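Local coordinates for ankyrin repeat and SOCS BOX protein 11 (Homo sapiens, PDB 4UUC) that serves, probably through the ankyrin repeat domain described here, as the subunit that recognises substrates such as BIK, DIRAS2 and RPN1 for a cullin-5-RING E3 ubiquitin ligase, at residues S6-A11 against V28-V33; A55-G60 against N87-F92; K95-V100 against N124-D129; C150-L155 against I183-D188; Q165-P170 against L193-A198. All blocks are in the same frame, centred on the assembly; numbering follows the deposited sequence.

Contact 1 (S6-A11 against V28-V33); sequences SPLHEA and VNVNLV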
# COMPACT_ATOMS: atom_id res chain seq x y z
N SER A 6 -15.17 23.07 3.53
CA SER A 6 -16.52 23.26 4.05
C SER A 6 -16.79 22.53 5.36
O SER A 6 -15.99 21.69 5.80
CB SER A 6 -17.53 22.79 3.00
OG SER A 6 -17.47 21.39 2.85
N PRO A 7 -17.94 22.84 5.99
CA PRO A 7 -18.37 22.05 7.15
C PRO A 7 -18.49 20.56 6.86
O PRO A 7 -18.16 19.74 7.72
CB PRO A 7 -19.73 22.66 7.48
CG PRO A 7 -19.60 24.09 7.05
CD PRO A 7 -18.75 24.05 5.81
N LEU A 8 -18.94 20.20 5.66
CA LEU A 8 -19.04 18.79 5.29
C LEU A 8 -17.66 18.11 5.30
O LEU A 8 -17.53 16.98 5.77
CB LEU A 8 -19.68 18.63 3.91
CG LEU A 8 -20.02 17.20 3.49
CD1 LEU A 8 -21.09 16.60 4.39
CD2 LEU A 8 -20.46 17.14 2.04
N HIS A 9 -16.64 18.80 4.78
CA HIS A 9 -15.27 18.29 4.79
C HIS A 9 -14.84 17.97 6.22
O HIS A 9 -14.23 16.93 6.48
CB HIS A 9 -14.29 19.30 4.19
CG HIS A 9 -14.27 19.34 2.69
ND1 HIS A 9 -15.19 20.04 1.95
CD2 HIS A 9 -13.40 18.79 1.80
CE1 HIS A 9 -14.91 19.91 0.66
NE2 HIS A 9 -13.83 19.15 0.55
N GLU A 10 -15.15 18.88 7.13
CA GLU A 10 -14.75 18.76 8.52
C GLU A 10 -15.50 17.63 9.22
O GLU A 10 -14.90 16.86 9.98
CB GLU A 10 -14.97 20.08 9.26
CG GLU A 10 -14.66 20.04 10.75
CD GLU A 10 -13.19 19.76 11.05
OE1 GLU A 10 -12.34 19.87 10.14
OE2 GLU A 10 -12.88 19.42 12.22
N ALA A 11 -16.81 17.53 8.98
CA ALA A 11 -17.58 16.44 9.56
C ALA A 11 -17.03 15.10 9.06
O ALA A 11 -16.88 14.15 9.84
CB ALA A 11 -19.06 16.57 9.21
N VAL A 28 -26.34 20.54 1.13
CA VAL A 28 -25.00 21.01 0.80
C VAL A 28 -24.44 20.22 -0.38
O VAL A 28 -24.86 19.09 -0.65
CB VAL A 28 -24.02 20.91 2.00
CG1 VAL A 28 -24.55 21.69 3.20
CG2 VAL A 28 -23.77 19.46 2.37
N ASN A 29 -23.48 20.82 -1.08
CA ASN A 29 -22.86 20.18 -2.24
C ASN A 29 -21.88 19.09 -1.82
O ASN A 29 -20.77 19.38 -1.36
CB ASN A 29 -22.15 21.23 -3.09
CG ASN A 29 -21.47 20.63 -4.30
OD1 ASN A 29 -21.78 19.52 -4.73
ND2 ASN A 29 -20.52 21.38 -4.87
N VAL A 30 -22.28 17.84 -2.01
CA VAL A 30 -21.47 16.69 -1.63
C VAL A 30 -20.13 16.66 -2.36
O VAL A 30 -19.13 16.17 -1.82
CB VAL A 30 -22.25 15.38 -1.91
CG1 VAL A 30 -21.32 14.17 -2.02
CG2 VAL A 30 -23.28 15.14 -0.82
N ASN A 31 -20.10 17.20 -3.58
CA ASN A 31 -18.93 17.08 -4.44
C ASN A 31 -18.04 18.31 -4.48
O ASN A 31 -17.12 18.39 -5.29
CB ASN A 31 -19.39 16.72 -5.86
CG ASN A 31 -19.79 15.27 -5.99
OD1 ASN A 31 -19.09 14.38 -5.50
ND2 ASN A 31 -20.93 15.02 -6.62
N LEU A 32 -18.30 19.27 -3.59
CA LEU A 32 -17.44 20.44 -3.47
C LEU A 32 -16.02 20.02 -3.13
O LEU A 32 -15.81 19.19 -2.24
CB LEU A 32 -17.98 21.39 -2.39
CG LEU A 32 -17.10 22.59 -2.02
CD1 LEU A 32 -16.95 23.53 -3.20
CD2 LEU A 32 -17.66 23.32 -0.82
N VAL A 33 -15.05 20.58 -3.85
CA VAL A 33 -13.65 20.28 -3.59
C VAL A 33 -12.88 21.53 -3.20
O VAL A 33 -13.31 22.66 -3.48
CB VAL A 33 -12.97 19.61 -4.81
CG1 VAL A 33 -13.66 18.31 -5.16
CG2 VAL A 33 -12.96 20.55 -6.02
O HOH W 1 -19.85 21.22 1.14
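The imidazole of His9 turns its edge, not a face, to Leu32. Leu32 O lies near the ring plane, 3.1 Å from His9 CE1. Val33 CA follows along the same rim, near NE2. At another point of the edge, also in the plane, Ser6 OG meets His9 ND1 at 2.8 Å in a hydrogen bond. The ring is therefore held at both nitrogens, since NE2 is hydrogen-bonded to Val38 O. These two bonds fix its rotation. Ser6 is the N-cap residue of helix 7-14. Its first torsion (chi1 69°) folds OG back over the first turn of the helix, to ND1 of His9. A water joins the segments here, 2.9 Å from Ser6 OG and donating to Asn29 O at 3.2 Å.

The apolar part has two small patches. Leu8 CD2 rests on Val30 CA at 3.8 Å and touches Val28 CG2 at 4.1 Å. Leu32 CD2 reaches Ser6 CB at 3.9 Å. Residues 29-32 form a type I beta turn. Within it Asn29 OD1 accepts from Asn31 N, an Asx turn, with the donor well above the carbonyl plane.

Both segments belong to the first ankyrin repeat, a helix-turn-helix unit followed by a loop. The contact joins the start of its first helix to the loop after its second, helix 17-26. Leu8 also packs on Leu20 and Ile24 of that helix. On the next repeat, Leu8 meets Leu56 of helix 50-58, and His9 touches Ser40 and Glu43 of helix 40-46.

Contact 2 (A55-G60 against N87-F92); sequences ALLENG and NVLLEF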
# COMPACT_ATOMS: atom_id res chain seq x y z
N ALA A 55 -22.31 7.21 3.21
CA ALA A 55 -23.35 8.22 3.14
C ALA A 55 -23.06 9.21 2.01
O ALA A 55 -23.97 9.65 1.30
CB ALA A 55 -23.48 8.95 4.47
N LEU A 56 -21.79 9.56 1.85
CA LEU A 56 -21.38 10.46 0.77
C LEU A 56 -21.56 9.78 -0.59
O LEU A 56 -22.05 10.39 -1.53
CB LEU A 56 -19.92 10.89 0.97
CG LEU A 56 -19.67 11.85 2.14
CD1 LEU A 56 -18.20 11.89 2.51
CD2 LEU A 56 -20.17 13.25 1.80
N LEU A 57 -21.18 8.50 -0.67
CA LEU A 57 -21.31 7.74 -1.91
C LEU A 57 -22.78 7.56 -2.30
O LEU A 57 -23.12 7.63 -3.48
CB LEU A 57 -20.64 6.37 -1.77
CG LEU A 57 -19.11 6.43 -1.78
CD1 LEU A 57 -18.52 5.13 -1.25
CD2 LEU A 57 -18.58 6.74 -3.18
N GLU A 58 -23.63 7.34 -1.31
CA GLU A 58 -25.07 7.19 -1.53
C GLU A 58 -25.68 8.47 -2.11
O GLU A 58 -26.71 8.42 -2.77
CB GLU A 58 -25.77 6.82 -0.22
CG GLU A 58 -25.61 5.36 0.18
CD GLU A 58 -26.16 5.05 1.56
OE1 GLU A 58 -26.37 5.99 2.36
OE2 GLU A 58 -26.38 3.86 1.85
N ASN A 59 -25.03 9.60 -1.84
CA ASN A 59 -25.50 10.89 -2.32
C ASN A 59 -24.65 11.43 -3.47
O ASN A 59 -24.58 12.64 -3.69
CB ASN A 59 -25.54 11.88 -1.16
CG ASN A 59 -26.69 11.61 -0.21
OD1 ASN A 59 -27.80 12.11 -0.40
ND2 ASN A 59 -26.43 10.80 0.81
N GLY A 60 -24.00 10.52 -4.19
CA GLY A 60 -23.38 10.86 -5.46
C GLY A 60 -21.93 11.30 -5.43
O GLY A 60 -21.44 11.87 -6.41
N ASN A 87 -13.58 -1.77 1.08
CA ASN A 87 -14.68 -2.56 0.55
C ASN A 87 -15.81 -1.70 -0.03
O ASN A 87 -16.26 -1.96 -1.14
CB ASN A 87 -15.25 -3.48 1.63
CG ASN A 87 -14.37 -4.70 1.88
OD1 ASN A 87 -13.65 -5.15 0.99
ND2 ASN A 87 -14.45 -5.25 3.08
N VAL A 88 -16.26 -0.70 0.72
CA VAL A 88 -17.39 0.11 0.26
C VAL A 88 -17.03 0.89 -1.01
O VAL A 88 -17.85 1.04 -1.91
CB VAL A 88 -17.91 1.08 1.36
CG1 VAL A 88 -16.89 2.16 1.70
CG2 VAL A 88 -19.22 1.72 0.93
N LEU A 89 -15.80 1.39 -1.08
CA LEU A 89 -15.33 2.08 -2.28
C LEU A 89 -15.35 1.15 -3.50
O LEU A 89 -15.80 1.53 -4.58
CB LEU A 89 -13.91 2.61 -2.07
CG LEU A 89 -13.77 3.80 -1.12
CD1 LEU A 89 -12.30 4.04 -0.82
CD2 LEU A 89 -14.41 5.06 -1.71
N LEU A 90 -14.86 -0.07 -3.32
CA LEU A 90 -14.85 -1.05 -4.40
C LEU A 90 -16.28 -1.43 -4.79
O LEU A 90 -16.57 -1.66 -5.97
CB LEU A 90 -14.06 -2.30 -3.98
CG LEU A 90 -12.55 -2.08 -3.85
CD1 LEU A 90 -11.89 -3.24 -3.14
CD2 LEU A 90 -11.91 -1.84 -5.21
N GLU A 91 -17.18 -1.48 -3.82
CA GLU A 91 -18.59 -1.77 -4.09
C GLU A 91 -19.20 -0.69 -4.98
O GLU A 91 -20.02 -0.98 -5.85
CB GLU A 91 -19.38 -1.88 -2.78
CG GLU A 91 -19.12 -3.16 -2.00
CD GLU A 91 -19.67 -3.09 -0.58
OE1 GLU A 91 -20.48 -2.19 -0.29
OE2 GLU A 91 -19.28 -3.95 0.25
N PHE A 92 -18.78 0.56 -4.77
CA PHE A 92 -19.31 1.69 -5.53
C PHE A 92 -18.48 1.98 -6.78
O PHE A 92 -18.62 3.05 -7.39
CB PHE A 92 -19.38 2.93 -4.63
CG PHE A 92 -20.62 2.98 -3.79
CD1 PHE A 92 -20.70 2.29 -2.59
CD2 PHE A 92 -21.72 3.72 -4.21
CE1 PHE A 92 -21.84 2.34 -1.83
CE2 PHE A 92 -22.87 3.77 -3.44
CZ PHE A 92 -22.93 3.08 -2.25
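The ring of Phe92 lies against Leu57 where the second helices of two successive ankyrin repeats, helix 50-58 and helix 83-91, stack side by side. The main interaction is CH-pi. Leu57 CB stands over the centre of one ring face, 3.8 Å from the centroid and only 10° off the ring normal. Phe92 is the first residue to leave helical geometry after helix 83-91. Its CG lies anti to the carbonyl carbon (chi1 -83°), and the ring reaches back toward the preceding repeat.

Apolar packing continues beyond the ring. Leu57 CD1 touches both Val88 CG2 and Leu89 CD2, 4.1 Å from each. The same methyl touches Phe92 CD1, so one branch of Leu57 meets three residues. Leu57 also packs on Leu41 of helix 40-46. At the exposed side, the aliphatic CG of Glu58 approaches Phe92 CZ at 4.3 Å.

No hydrogen bond crosses between the segments. Polar bonding instead finishes helix 50-58. Gly60, with positive phi, is the C-prime residue of a Schellman motif. Asn59 turns its side chain back to the last turn, where ND2 donates to Ala55 O at 2.8 Å with an N-H...O angle of 174°.

Contact 3 (K95-V100 against N124-D129); sequences KAQLEV and NNVNID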
# COMPACT_ATOMS: atom_id res chain seq x y z
N LYS A 95 -11.75 2.03 -8.89
CA LYS A 95 -10.72 1.33 -9.65
C LYS A 95 -9.58 0.91 -8.71
O LYS A 95 -9.00 1.74 -8.03
CB LYS A 95 -10.18 2.21 -10.77
CG LYS A 95 -9.18 1.53 -11.68
N ALA A 96 -9.27 -0.39 -8.70
CA ALA A 96 -8.32 -0.93 -7.73
C ALA A 96 -6.86 -0.65 -8.09
O ALA A 96 -6.05 -0.36 -7.21
CB ALA A 96 -8.54 -2.43 -7.58
N GLN A 97 -6.53 -0.77 -9.37
CA GLN A 97 -5.19 -0.46 -9.86
C GLN A 97 -5.28 0.71 -10.84
O GLN A 97 -6.07 0.68 -11.78
CB GLN A 97 -4.54 -1.68 -10.53
CG GLN A 97 -3.10 -1.44 -10.98
CD GLN A 97 -2.44 -2.69 -11.56
OE1 GLN A 97 -2.80 -3.81 -11.22
NE2 GLN A 97 -1.46 -2.48 -12.43
N LEU A 98 -4.47 1.74 -10.60
CA LEU A 98 -4.60 3.01 -11.30
C LEU A 98 -3.47 3.26 -12.29
O LEU A 98 -2.43 2.61 -12.25
CB LEU A 98 -4.65 4.16 -10.28
CG LEU A 98 -5.75 4.06 -9.22
CD1 LEU A 98 -5.59 5.18 -8.19
CD2 LEU A 98 -7.13 4.10 -9.84
N GLU A 99 -3.68 4.23 -13.18
CA GLU A 99 -2.66 4.63 -14.15
C GLU A 99 -1.43 5.20 -13.45
O GLU A 99 -1.49 5.58 -12.28
CB GLU A 99 -3.23 5.65 -15.14
CG GLU A 99 -3.81 6.90 -14.50
N VAL A 100 -0.32 5.27 -14.19
CA VAL A 100 1.00 5.49 -13.59
C VAL A 100 1.14 6.80 -12.81
O VAL A 100 1.89 6.86 -11.84
CB VAL A 100 2.09 5.46 -14.69
CG1 VAL A 100 1.91 6.61 -15.68
CG2 VAL A 100 3.49 5.49 -14.06
N ASN A 124 -9.27 -8.24 -5.72
CA ASN A 124 -9.93 -7.45 -6.75
C ASN A 124 -9.02 -7.24 -7.96
O ASN A 124 -9.15 -6.26 -8.69
CB ASN A 124 -10.40 -6.12 -6.17
CG ASN A 124 -11.67 -6.27 -5.34
OD1 ASN A 124 -12.76 -5.97 -5.82
ND2 ASN A 124 -11.52 -6.75 -4.11
N ASN A 125 -8.09 -8.19 -8.13
CA ASN A 125 -7.30 -8.33 -9.35
C ASN A 125 -6.26 -7.23 -9.61
O ASN A 125 -5.94 -6.94 -10.75
CB ASN A 125 -8.23 -8.45 -10.57
CG ASN A 125 -9.19 -9.62 -10.45
OD1 ASN A 125 -10.41 -9.45 -10.54
ND2 ASN A 125 -8.65 -10.81 -10.22
N VAL A 126 -5.73 -6.65 -8.54
CA VAL A 126 -4.53 -5.84 -8.67
C VAL A 126 -3.35 -6.79 -8.91
O VAL A 126 -3.24 -7.82 -8.25
CB VAL A 126 -4.27 -4.97 -7.41
CG1 VAL A 126 -2.91 -4.27 -7.50
CG2 VAL A 126 -5.39 -3.95 -7.22
N ASN A 127 -2.49 -6.44 -9.87
CA ASN A 127 -1.31 -7.25 -10.18
C ASN A 127 -0.40 -7.40 -8.97
O ASN A 127 0.15 -6.42 -8.47
CB ASN A 127 -0.55 -6.63 -11.35
CG ASN A 127 0.72 -7.39 -11.71
OD1 ASN A 127 0.91 -8.53 -11.31
ND2 ASN A 127 1.58 -6.75 -12.50
N ILE A 128 -0.24 -8.63 -8.49
CA ILE A 128 0.57 -8.88 -7.31
C ILE A 128 2.02 -8.45 -7.52
O ILE A 128 2.73 -8.13 -6.55
CB ILE A 128 0.51 -10.37 -6.90
CG1 ILE A 128 1.04 -10.55 -5.47
CG2 ILE A 128 1.26 -11.24 -7.90
CD1 ILE A 128 0.71 -11.90 -4.86
N ASP A 129 2.46 -8.42 -8.78
CA ASP A 129 3.82 -8.02 -9.12
C ASP A 129 3.88 -6.62 -9.74
O ASP A 129 4.78 -6.32 -10.52
CB ASP A 129 4.45 -9.02 -10.10
CG ASP A 129 4.60 -10.41 -9.50
OD1 ASP A 129 5.03 -10.53 -8.34
OD2 ASP A 129 4.28 -11.39 -10.21
O HOH W 2 0.19 -4.52 -13.88
O HOH W 3 -4.28 -5.19 -13.01
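Gln97 OE1 is gripped by two donors, one from the backbone and one from water. Asn127 N donates to Gln97 OE1 at 3.0 Å, nearly straight at 172°. The donor is somewhat tilted from the carbonyl plane. A water donates to the same OE1 at 2.7 Å and also to Asn125 O. The other end of the amide is bridged too. A second water accepts from Gln97 NE2 and from Asn127 ND2, each at 3.0 Å. Gln97 and Asn127 lie side by side and point the same way, their amide planes 24° apart. The extended chain of Gln97 (chi1 -176°) carries its amide across to the neighbouring loop.

Beside this polar set is a small apolar touch. Ala96 CB presses on Val126 CG2 at 3.5 Å, while Val126 CG1 lies 3.7 Å from Gln97 OE1. Val126 also packs on Leu121 of helix 115-123. That helix ends in a Schellman motif with Asn125 at C-prime. Asn127 OD1 accepts from Asp129 N at 3.0 Å, forming an Asx turn.

The contact joins the loops that follow the second helices of ankyrin repeats three and four. It lies at the surface. The loops are linked through a side chain, with no direct hydrogen bond between their backbones. OE1 accepts from a backbone N-H and a water while NE2 donates to another water, so both ends of the amide are used and its flip is defined.

Contact 4 (C150-L155 against I183-D188); sequences CVKKLL and IHLLTD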
# COMPACT_ATOMS: atom_id res chain seq x y z
N CYS A 150 2.95 -9.34 5.70
CA CYS A 150 2.71 -9.00 4.30
C CYS A 150 3.66 -9.75 3.37
O CYS A 150 3.25 -10.22 2.30
CB CYS A 150 2.86 -7.49 4.07
SG CYS A 150 1.50 -6.51 4.75
N VAL A 151 4.92 -9.87 3.78
CA VAL A 151 5.90 -10.63 3.02
C VAL A 151 5.44 -12.08 2.89
O VAL A 151 5.43 -12.64 1.80
CB VAL A 151 7.31 -10.58 3.68
CG1 VAL A 151 8.27 -11.58 3.05
CG2 VAL A 151 7.89 -9.17 3.59
N LYS A 152 5.06 -12.68 4.02
CA LYS A 152 4.63 -14.07 4.03
C LYS A 152 3.43 -14.30 3.12
O LYS A 152 3.43 -15.22 2.30
CB LYS A 152 4.30 -14.52 5.45
CG LYS A 152 3.87 -15.97 5.55
CD LYS A 152 3.86 -16.45 6.98
CE LYS A 152 3.54 -17.94 7.07
NZ LYS A 152 2.13 -18.23 6.73
N LYS A 153 2.42 -13.44 3.25
CA LYS A 153 1.20 -13.57 2.46
C LYS A 153 1.45 -13.39 0.97
O LYS A 153 0.93 -14.14 0.15
CB LYS A 153 0.16 -12.56 2.94
CG LYS A 153 -1.23 -12.77 2.36
CD LYS A 153 -1.90 -14.01 2.94
CE LYS A 153 -3.11 -14.43 2.12
NZ LYS A 153 -3.78 -15.62 2.71
N LEU A 154 2.25 -12.38 0.61
CA LEU A 154 2.57 -12.12 -0.79
C LEU A 154 3.29 -13.31 -1.44
O LEU A 154 2.97 -13.69 -2.56
CB LEU A 154 3.42 -10.86 -0.92
CG LEU A 154 2.66 -9.54 -0.74
CD1 LEU A 154 3.61 -8.38 -0.49
CD2 LEU A 154 1.79 -9.26 -1.96
N LEU A 155 4.24 -13.88 -0.72
CA LEU A 155 4.98 -15.04 -1.22
C LEU A 155 4.04 -16.24 -1.41
O LEU A 155 4.10 -16.94 -2.42
CB LEU A 155 6.12 -15.40 -0.27
CG LEU A 155 7.28 -14.40 -0.23
CD1 LEU A 155 8.20 -14.68 0.95
CD2 LEU A 155 8.07 -14.43 -1.54
N ILE A 183 14.39 -12.31 5.75
CA ILE A 183 15.50 -12.93 5.03
C ILE A 183 15.23 -14.42 4.80
O ILE A 183 15.38 -14.91 3.68
CB ILE A 183 16.84 -12.77 5.80
CG1 ILE A 183 17.20 -11.28 5.96
CG2 ILE A 183 17.98 -13.51 5.09
CD1 ILE A 183 17.54 -10.56 4.66
N HIS A 184 14.83 -15.14 5.84
CA HIS A 184 14.61 -16.58 5.71
C HIS A 184 13.38 -16.89 4.86
O HIS A 184 13.38 -17.86 4.10
CB HIS A 184 14.50 -17.24 7.08
CG HIS A 184 15.79 -17.28 7.84
ND1 HIS A 184 16.94 -17.81 7.30
CD2 HIS A 184 16.11 -16.86 9.08
CE1 HIS A 184 17.92 -17.71 8.18
NE2 HIS A 184 17.45 -17.14 9.27
N LEU A 185 12.35 -16.06 4.97
CA LEU A 185 11.15 -16.24 4.15
C LEU A 185 11.47 -16.09 2.66
O LEU A 185 11.05 -16.91 1.85
CB LEU A 185 10.06 -15.23 4.54
CG LEU A 185 9.18 -15.60 5.74
CD1 LEU A 185 8.39 -14.38 6.21
CD2 LEU A 185 8.24 -16.73 5.40
N LEU A 186 12.19 -15.03 2.30
CA LEU A 186 12.60 -14.83 0.91
C LEU A 186 13.45 -15.99 0.41
O LEU A 186 13.24 -16.51 -0.69
CB LEU A 186 13.38 -13.52 0.76
CG LEU A 186 12.59 -12.22 0.87
CD1 LEU A 186 13.54 -11.04 0.79
CD2 LEU A 186 11.52 -12.12 -0.20
N THR A 187 14.43 -16.39 1.21
CA THR A 187 15.31 -17.48 0.85
C THR A 187 14.52 -18.78 0.69
O THR A 187 14.74 -19.53 -0.27
CB THR A 187 16.42 -17.68 1.90
OG1 THR A 187 17.17 -16.47 2.04
CG2 THR A 187 17.35 -18.81 1.50
N ASP A 188 13.60 -19.04 1.62
CA ASP A 188 12.77 -20.24 1.55
C ASP A 188 11.95 -20.30 0.26
O ASP A 188 11.63 -21.39 -0.23
CB ASP A 188 11.81 -20.32 2.74
CG ASP A 188 12.50 -20.64 4.05
OD1 ASP A 188 13.66 -21.11 4.04
OD2 ASP A 188 11.87 -20.43 5.11
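Leu155 makes the closest approach, with its CD1 at 3.7 Å from Leu185 O, over the backbone of the facing helix. The same methyl touches Leu185 CB at 4.1 Å and Leu186 CD2 at 4.3 Å. CG of Leu155 lies anti to the carbonyl carbon (chi1 -70°), which, with chi2 also extended, points CD1 at that backbone. Leu185 answers from its own helix. Its CD1 meets Val151 CG1 at 4.2 Å. These apolar groups form the inner part of the contact. Leu155 also packs on Leu139, and Val151 on Ala142 and Cys143, all of helix 138-144.

The segments 150-155 and 183-188, parts of helices 148-156 and 180-188, run almost parallel, 9° apart, with their axes 10.1 Å from each other. They belong to the second helices of ankyrin repeats five and six, stacked in the same direction along the solenoid.

The outer side is looser. Here Lys152 takes part through the base of its chain, CB lying 4.2 Å from Leu185 CD1. The rest of the chain leads away from the partner helix, and NZ forms a salt bridge with Glu156 on its own helix. No hydrogen bond crosses between the two segments. Beyond the contact, Asp188 of helix 180-188 is salt-bridged to Arg220 of helix 212-220.

Contact 5 (Q165-P170 against L193-A198); sequences QWLDTP and LKRRNA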
# COMPACT_ATOMS: atom_id res chain seq x y z
N GLN A 165 12.71 -3.43 -7.28
CA GLN A 165 12.82 -2.10 -7.88
C GLN A 165 13.96 -2.13 -8.89
O GLN A 165 15.12 -1.94 -8.55
CB GLN A 165 13.06 -1.04 -6.80
CG GLN A 165 12.83 0.39 -7.26
CD GLN A 165 13.95 0.91 -8.14
OE1 GLN A 165 13.79 1.05 -9.36
NE2 GLN A 165 15.09 1.21 -7.53
N TRP A 166 13.58 -2.39 -10.14
CA TRP A 166 14.51 -2.71 -11.23
C TRP A 166 15.51 -3.78 -10.76
O TRP A 166 15.12 -4.93 -10.58
CB TRP A 166 15.21 -1.46 -11.77
CG TRP A 166 15.95 -1.76 -13.07
CD1 TRP A 166 15.45 -2.44 -14.15
CD2 TRP A 166 17.30 -1.40 -13.41
NE1 TRP A 166 16.41 -2.53 -15.13
CE2 TRP A 166 17.55 -1.90 -14.71
CE3 TRP A 166 18.31 -0.71 -12.75
CZ2 TRP A 166 18.77 -1.73 -15.35
CZ3 TRP A 166 19.53 -0.54 -13.39
CH2 TRP A 166 19.75 -1.06 -14.67
N LEU A 167 16.78 -3.43 -10.56
CA LEU A 167 17.79 -4.43 -10.20
C LEU A 167 17.91 -4.68 -8.69
O LEU A 167 18.61 -5.60 -8.26
CB LEU A 167 19.16 -4.03 -10.75
CG LEU A 167 19.40 -4.19 -12.25
CD1 LEU A 167 20.84 -3.82 -12.57
CD2 LEU A 167 19.09 -5.59 -12.75
N ASP A 168 17.25 -3.85 -7.89
CA ASP A 168 17.23 -4.04 -6.44
C ASP A 168 16.12 -5.04 -6.10
O ASP A 168 14.94 -4.72 -6.19
CB ASP A 168 17.02 -2.70 -5.73
CG ASP A 168 17.75 -2.61 -4.40
OD1 ASP A 168 18.97 -2.90 -4.35
OD2 ASP A 168 17.12 -2.23 -3.39
N THR A 169 16.51 -6.26 -5.74
CA THR A 169 15.53 -7.29 -5.42
C THR A 169 14.97 -7.06 -4.01
O THR A 169 15.55 -6.31 -3.23
CB THR A 169 16.15 -8.71 -5.50
OG1 THR A 169 17.02 -8.93 -4.38
CG2 THR A 169 16.93 -8.90 -6.80
N PRO A 170 13.84 -7.70 -3.69
CA PRO A 170 13.31 -7.66 -2.32
C PRO A 170 14.34 -8.08 -1.28
O PRO A 170 14.34 -7.55 -0.17
CB PRO A 170 12.14 -8.63 -2.38
CG PRO A 170 11.67 -8.56 -3.78
CD PRO A 170 12.93 -8.42 -4.60
N LEU A 193 20.48 -15.38 -3.74
CA LEU A 193 21.33 -14.70 -2.77
C LEU A 193 22.61 -14.12 -3.38
O LEU A 193 23.30 -13.34 -2.74
CB LEU A 193 21.70 -15.64 -1.62
CG LEU A 193 20.77 -15.61 -0.40
CD1 LEU A 193 19.39 -16.17 -0.74
CD2 LEU A 193 21.37 -16.35 0.78
N LYS A 194 22.91 -14.51 -4.61
CA LYS A 194 24.18 -14.13 -5.23
C LYS A 194 24.07 -12.90 -6.14
O LYS A 194 25.03 -12.15 -6.29
CB LYS A 194 24.75 -15.31 -6.01
CG LYS A 194 25.08 -16.53 -5.15
CD LYS A 194 26.28 -16.29 -4.24
CE LYS A 194 26.50 -17.45 -3.28
NZ LYS A 194 26.92 -18.71 -3.95
N ARG A 195 22.90 -12.68 -6.74
CA ARG A 195 22.81 -11.66 -7.79
C ARG A 195 23.03 -10.25 -7.24
O ARG A 195 22.66 -9.93 -6.11
CB ARG A 195 21.47 -11.74 -8.52
CG ARG A 195 20.25 -11.52 -7.66
CD ARG A 195 19.00 -11.51 -8.52
NE ARG A 195 18.92 -10.30 -9.34
CZ ARG A 195 17.94 -10.05 -10.21
NH1 ARG A 195 16.96 -10.93 -10.39
NH2 ARG A 195 17.96 -8.92 -10.91
N ARG A 196 23.64 -9.42 -8.08
CA ARG A 196 24.04 -8.07 -7.69
C ARG A 196 23.08 -7.03 -8.26
O ARG A 196 22.46 -7.26 -9.30
CB ARG A 196 25.47 -7.79 -8.15
CG ARG A 196 26.45 -8.85 -7.67
CD ARG A 196 27.90 -8.52 -8.02
NE ARG A 196 28.82 -9.39 -7.30
CZ ARG A 196 29.25 -9.17 -6.06
NH1 ARG A 196 28.84 -8.10 -5.39
NH2 ARG A 196 30.09 -10.02 -5.48
N ASN A 197 22.97 -5.90 -7.56
CA ASN A 197 22.08 -4.82 -7.98
C ASN A 197 22.80 -3.76 -8.80
O ASN A 197 23.91 -3.98 -9.27
CB ASN A 197 21.40 -4.20 -6.74
CG ASN A 197 22.37 -3.43 -5.85
OD1 ASN A 197 23.56 -3.29 -6.14
ND2 ASN A 197 21.85 -2.92 -4.73
N ALA A 198 22.17 -2.60 -8.96
CA ALA A 198 22.69 -1.54 -9.82
C ALA A 198 23.99 -0.93 -9.29
O ALA A 198 24.74 -0.29 -10.03
CB ALA A 198 21.64 -0.46 -10.02
O HOH W 4 19.90 -7.69 -9.44
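Two loops of the ankyrin stack meet here: a beta turn at the start of the sixth repeat, and the segment that leads from that repeat toward helix 203-206. Leu167 packs on Ala198, its CB 3.8 Å from Ala198 N. Trp166 CZ3 adds a touch on Ala198 CB at 4.0 Å.

One direct hydrogen bond crosses. Asn197 ND2 donates to Asp168 OD1 at 2.9 Å and 166°. OD1 lies in the amide plane of Asn197, and the N-H meets it nearly along its C-O axis. The other carboxylate oxygen, Asp168 OD2, is held by Tyr140 and by a salt bridge to Arg176.

Residues 165-168 form a type II' turn, at the place of the beta-hairpin finger that precedes the first helix of an ankyrin repeat. Thr169 then serves as N-cap of helix 170-175. Its CG2 covers one face of the Arg195 guanidinium, 3.5 Å from NE and offset toward the rim. A bend at chi3 (-71°) lays the group there. Leu167 CD2 stands at its edge, the two side chains crossing at about a right angle. A water in the guanidinium plane accepts from Arg195 NH2 at 2.7 Å and donates to both Leu167 O and Arg196 O at 2.7 and 2.6 Å.

In the fold
The contacts follow one another along a single ankyrin solenoid, from contact 1 near the N-terminus to contact 5 near the C-terminal end. The centres of contacts 1 and 5 lie about 47 Å apart. These two each join the two ends of one repeat, the first and the sixth, the later segment running slightly past it. Contacts 2, 3 and 4 join neighbouring repeats. Adjacent contacts touch directly. Asn31 ND2 probably donates to Gly60 O at 3.2 Å between contacts 1 and 2. Leu90 packs on Asn124 and Ala96 between contacts 2 and 3, and Ile128 on Leu154 between contacts 3 and 4. Contacts 4 and 5, with centres about 16 Å apart, alternate along the chain and share packing through Leu186 and Pro170.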